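Local coordinates for isomaltodextranase (Arthrobacter globiformis, PDB 5AWO), which hydrolyses (1->6)-alpha-D-glucosidic linkages in dextran-type polysaccharides, releasing successive isomaltose units from the non-reducing chain ends, at residues T517-Y528 and T579-T590. Sequence-based numbering, arbitrary orientation.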
loop_
_atom_site.group_PDB
_atom_site.type_symbol
_atom_site.label_atom_id
_atom_site.label_comp_id
_atom_site.label_asym_id
_atom_site.label_seq_id
_atom_site.Cartn_x
_atom_site.Cartn_y
_atom_site.Cartn_z
ATOM N N THR A 517 4.959 14.327 -0.071
ATOM C CA THR A 517 6.205 13.620 -0.328
ATOM C C THR A 517 6.337 13.260 -1.796
ATOM O O THR A 517 5.410 12.686 -2.407
ATOM C CB THR A 517 6.336 12.343 0.535
ATOM O OG1 THR A 517 6.343 12.712 1.929
ATOM C CG2 THR A 517 7.559 11.541 0.214
ATOM N N PHE A 518 7.506 13.574 -2.339
ATOM C CA PHE A 518 7.890 13.294 -3.723
ATOM C C PHE A 518 9.075 12.354 -3.715
ATOM O O PHE A 518 10.007 12.511 -2.915
ATOM C CB PHE A 518 8.332 14.572 -4.457
ATOM C CG PHE A 518 7.302 15.654 -4.498
ATOM C CD1 PHE A 518 6.402 15.746 -5.552
ATOM C CD2 PHE A 518 7.271 16.631 -3.507
ATOM C CE1 PHE A 518 5.475 16.762 -5.618
ATOM C CE2 PHE A 518 6.343 17.644 -3.561
ATOM C CZ PHE A 518 5.440 17.722 -4.608
ATOM N N ALA A 519 9.083 11.388 -4.630
ATOM C CA ALA A 519 10.253 10.585 -4.867
ATOM C C ALA A 519 10.976 11.129 -6.071
ATOM O O ALA A 519 10.383 11.327 -7.111
ATOM C CB ALA A 519 9.871 9.138 -5.115
ATOM N N VAL A 520 12.279 11.344 -5.931
ATOM C CA VAL A 520 13.066 11.921 -7.011
ATOM C C VAL A 520 14.341 11.096 -7.182
ATOM O O VAL A 520 14.944 10.666 -6.206
ATOM C CB VAL A 520 13.413 13.417 -6.747
ATOM C CG1 VAL A 520 12.179 14.223 -6.402
ATOM C CG2 VAL A 520 14.443 13.560 -5.655
ATOM N N GLN A 521 14.725 10.881 -8.435
ATOM C CA GLN A 521 15.930 10.121 -8.769
ATOM C C GLN A 521 16.916 11.084 -9.451
ATOM O O GLN A 521 16.531 11.798 -10.375
ATOM C CB GLN A 521 15.573 8.951 -9.691
ATOM C CG GLN A 521 16.631 7.854 -9.808
ATOM C CD GLN A 521 16.527 6.762 -8.748
ATOM O OE1 GLN A 521 15.592 6.739 -7.958
ATOM N NE2 GLN A 521 17.506 5.862 -8.724
ATOM N N VAL A 522 18.149 11.134 -8.939
ATOM C CA VAL A 522 19.237 11.944 -9.541
ATOM C C VAL A 522 20.516 11.107 -9.692
ATOM O O VAL A 522 20.678 10.095 -9.025
ATOM C CB VAL A 522 19.567 13.226 -8.722
ATOM C CG1 VAL A 522 18.440 14.241 -8.813
ATOM C CG2 VAL A 522 19.872 12.888 -7.283
ATOM N N PRO A 523 21.445 11.542 -10.565
ATOM C CA PRO A 523 22.658 10.749 -10.883
ATOM C C PRO A 523 23.863 10.715 -9.908
ATOM O O PRO A 523 24.627 9.762 -9.986
ATOM C CB PRO A 523 23.099 11.308 -12.241
ATOM C CG PRO A 523 22.486 12.658 -12.335
ATOM C CD PRO A 523 21.204 12.598 -11.558
ATOM N N HIS A 524 24.026 11.690 -9.001
ATOM C CA HIS A 524 25.202 11.731 -8.091
ATOM C C HIS A 524 24.911 12.432 -6.750
ATOM O O HIS A 524 23.945 13.168 -6.634
ATOM C CB HIS A 524 26.378 12.422 -8.782
ATOM C CG HIS A 524 26.050 13.799 -9.256
ATOM N ND1 HIS A 524 25.633 14.054 -10.540
ATOM C CD2 HIS A 524 26.021 14.985 -8.604
ATOM C CE1 HIS A 524 25.382 15.345 -10.670
ATOM N NE2 HIS A 524 25.605 15.932 -9.509
ATOM N N ARG A 525 25.721 12.167 -5.725
ATOM C CA ARG A 525 25.594 12.879 -4.447
ATOM C C ARG A 525 25.961 14.347 -4.615
ATOM O O ARG A 525 26.990 14.655 -5.228
ATOM C CB ARG A 525 26.494 12.249 -3.374
ATOM C CG ARG A 525 26.468 12.972 -2.027
ATOM C CD ARG A 525 27.027 12.092 -0.916
ATOM N NE ARG A 525 26.630 12.478 0.445
ATOM C CZ ARG A 525 27.481 12.697 1.458
ATOM N NH1 ARG A 525 28.790 12.547 1.289
ATOM N NH2 ARG A 525 27.016 13.044 2.655
ATOM N N GLY A 526 25.130 15.249 -4.089
ATOM C CA GLY A 526 25.412 16.696 -4.191
ATOM C C GLY A 526 24.232 17.650 -4.113
ATOM O O GLY A 526 23.164 17.295 -3.610
ATOM N N SER A 527 24.452 18.874 -4.615
ATOM C CA SER A 527 23.487 19.986 -4.569
ATOM C C SER A 527 22.751 20.152 -5.890
ATOM O O SER A 527 23.371 20.071 -6.948
ATOM C CB SER A 527 24.213 21.304 -4.233
ATOM O OG SER A 527 23.400 22.447 -4.509
ATOM N N TYR A 528 21.428 20.374 -5.828
ATOM C CA TYR A 528 20.595 20.562 -7.032
ATOM C C TYR A 528 19.613 21.741 -6.863
ATOM O O TYR A 528 19.183 22.039 -5.743
ATOM C CB TYR A 528 19.801 19.260 -7.359
ATOM C CG TYR A 528 20.637 18.005 -7.611
ATOM C CD1 TYR A 528 21.176 17.292 -6.567
ATOM C CD2 TYR A 528 20.866 17.520 -8.905
ATOM C CE1 TYR A 528 21.925 16.152 -6.781
ATOM C CE2 TYR A 528 21.623 16.375 -9.138
ATOM C CZ TYR A 528 22.158 15.687 -8.060
ATOM O OH TYR A 528 22.924 14.528 -8.220
ATOM N N THR A 579 17.652 25.591 -3.209
ATOM C CA THR A 579 18.740 24.679 -3.439
ATOM C C THR A 579 18.549 23.541 -2.465
ATOM O O THR A 579 18.346 23.758 -1.272
ATOM C CB THR A 579 20.097 25.355 -3.148
ATOM O OG1 THR A 579 20.367 26.316 -4.162
ATOM C CG2 THR A 579 21.232 24.334 -3.115
ATOM N N ILE A 580 18.649 22.323 -2.969
ATOM C CA ILE A 580 18.467 21.153 -2.144
ATOM C C ILE A 580 19.611 20.193 -2.440
ATOM O O ILE A 580 19.983 20.015 -3.601
ATOM C CB ILE A 580 17.065 20.544 -2.399
ATOM C CG1 ILE A 580 16.721 19.505 -1.340
ATOM C CG2 ILE A 580 16.963 19.968 -3.806
ATOM C CD1 ILE A 580 15.258 19.094 -1.366
ATOM N N THR A 581 20.207 19.626 -1.402
ATOM C CA THR A 581 21.244 18.627 -1.582
ATOM C C THR A 581 20.557 17.275 -1.765
ATOM O O THR A 581 19.979 16.765 -0.808
ATOM C CB THR A 581 22.306 18.632 -0.438
ATOM O OG1 THR A 581 21.715 18.460 0.866
ATOM C CG2 THR A 581 23.055 19.968 -0.448
ATOM N N LEU A 582 20.597 16.753 -3.003
ATOM C CA LEU A 582 20.082 15.397 -3.352
ATOM C C LEU A 582 21.244 14.454 -3.650
ATOM O O LEU A 582 22.280 14.869 -4.190
ATOM C CB LEU A 582 19.141 15.446 -4.568
ATOM C CG LEU A 582 17.987 16.432 -4.536
ATOM C CD1 LEU A 582 17.308 16.501 -5.889
ATOM C CD2 LEU A 582 16.993 16.091 -3.433
ATOM N N ASP A 583 21.090 13.181 -3.291
ATOM C CA ASP A 583 22.123 12.179 -3.511
ATOM C C ASP A 583 21.794 11.413 -4.788
ATOM O O ASP A 583 20.680 11.516 -5.291
ATOM C CB ASP A 583 22.269 11.235 -2.289
ATOM C CG ASP A 583 23.073 11.855 -1.124
ATOM O OD1 ASP A 583 23.672 12.925 -1.317
ATOM O OD2 ASP A 583 23.152 11.264 0.008
ATOM N N ALA A 584 22.779 10.702 -5.343
ATOM C CA ALA A 584 22.568 9.896 -6.538
ATOM C C ALA A 584 21.482 8.873 -6.226
ATOM O O ALA A 584 21.513 8.262 -5.182
ATOM C CB ALA A 584 23.834 9.154 -6.934
ATOM N N GLY A 585 20.562 8.694 -7.149
ATOM C CA GLY A 585 19.535 7.679 -7.005
ATOM C C GLY A 585 18.360 8.270 -6.276
ATOM O O GLY A 585 18.023 9.422 -6.498
ATOM N N LEU A 586 17.758 7.471 -5.395
ATOM C CA LEU A 586 16.432 7.762 -4.868
ATOM C C LEU A 586 16.491 8.671 -3.651
ATOM O O LEU A 586 17.138 8.344 -2.664
ATOM C CB LEU A 586 15.720 6.460 -4.473
ATOM C CG LEU A 586 14.330 6.623 -3.826
ATOM C CD1 LEU A 586 13.303 7.263 -4.752
ATOM C CD2 LEU A 586 13.855 5.255 -3.355
ATOM N N ASN A 587 15.750 9.768 -3.730
ATOM C CA ASN A 587 15.573 10.666 -2.602
ATOM C C ASN A 587 14.090 10.874 -2.382
ATOM O O ASN A 587 13.329 10.979 -3.352
ATOM C CB ASN A 587 16.226 12.040 -2.878
ATOM C CG ASN A 587 17.723 11.945 -3.080
ATOM O OD1 ASN A 587 18.513 12.022 -2.116
ATOM N ND2 ASN A 587 18.122 11.724 -4.327
ATOM N N LEU A 588 13.690 10.977 -1.122
ATOM C CA LEU A 588 12.343 11.406 -0.782
ATOM C C LEU A 588 12.384 12.861 -0.354
ATOM O O LEU A 588 13.050 13.187 0.647
ATOM C CB LEU A 588 11.750 10.540 0.328
ATOM C CG LEU A 588 11.427 9.075 -0.013
ATOM C CD1 LEU A 588 10.540 8.985 -1.250
ATOM C CD2 LEU A 588 12.655 8.205 -0.195
ATOM N N VAL A 589 11.719 13.718 -1.107
ATOM C CA VAL A 589 11.673 15.148 -0.808
ATOM C C VAL A 589 10.298 15.409 -0.242
ATOM O O VAL A 589 9.284 15.251 -0.943
ATOM C CB VAL A 589 11.954 16.003 -2.064
ATOM C CG1 VAL A 589 11.836 17.487 -1.742
ATOM C CG2 VAL A 589 13.344 15.701 -2.609
ATOM N N THR A 590 10.266 15.780 1.033
ATOM C CA THR A 590 9.045 16.042 1.768
ATOM C C THR A 590 8.967 17.512 2.168
ATOM O O THR A 590 9.929 18.062 2.731
ATOM C CB THR A 590 8.939 15.106 2.983
ATOM O OG1 THR A 590 8.823 13.748 2.496
ATOM C CG2 THR A 590 7.753 15.420 3.874
HETATM O O HOH W 1 24.225 12.742 2.502
#
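Phe518 and Val589 exchange two backbone hydrogen bonds, as do Val520 and Asn587, pairing strands 517-522 and 585-590 antiparallel. Beyond the turns a second antiparallel ladder joins Tyr528 to Ile580, with Ile580 N 2.8 Å from Tyr528 O, its register shifted by one. The two ladders belong to different sheets of the carbohydrate-binding module.

Apolar side chains cross from one ladder to the other: Val520 CG2 is 4.1 Å from Leu582 CD1; within the first ladder it meets Val589 CG2 at 3.9 Å. Leu582 CB sits above the ring plane of Tyr528 at its rim, 3.4 Å from Tyr528 CD1, on the same face that Val522 CG1 covers. On the inner side Phe518, Ile580 and Leu582 reach strand 601-609.

Polar side chains tie the ends. Thr517 OG1 and Thr590 OG1 share a hydrogen bond of 2.7 Å; both hydroxyls lie anti to their own carbonyl carbons (chi1 -62° and -65°), which brings them together on one face. At the turns, Asp583 N donates to Asn587 OD1 at 3.1 Å, and a water links Arg525 NH2 with Asp583 OD2.

Backbone hydrogen bonds thus pair the strands within each sheet, whereas Val520 and Val522 packing on Leu582 and Tyr528 joins the two sheets of the beta-sandwich beside their turns.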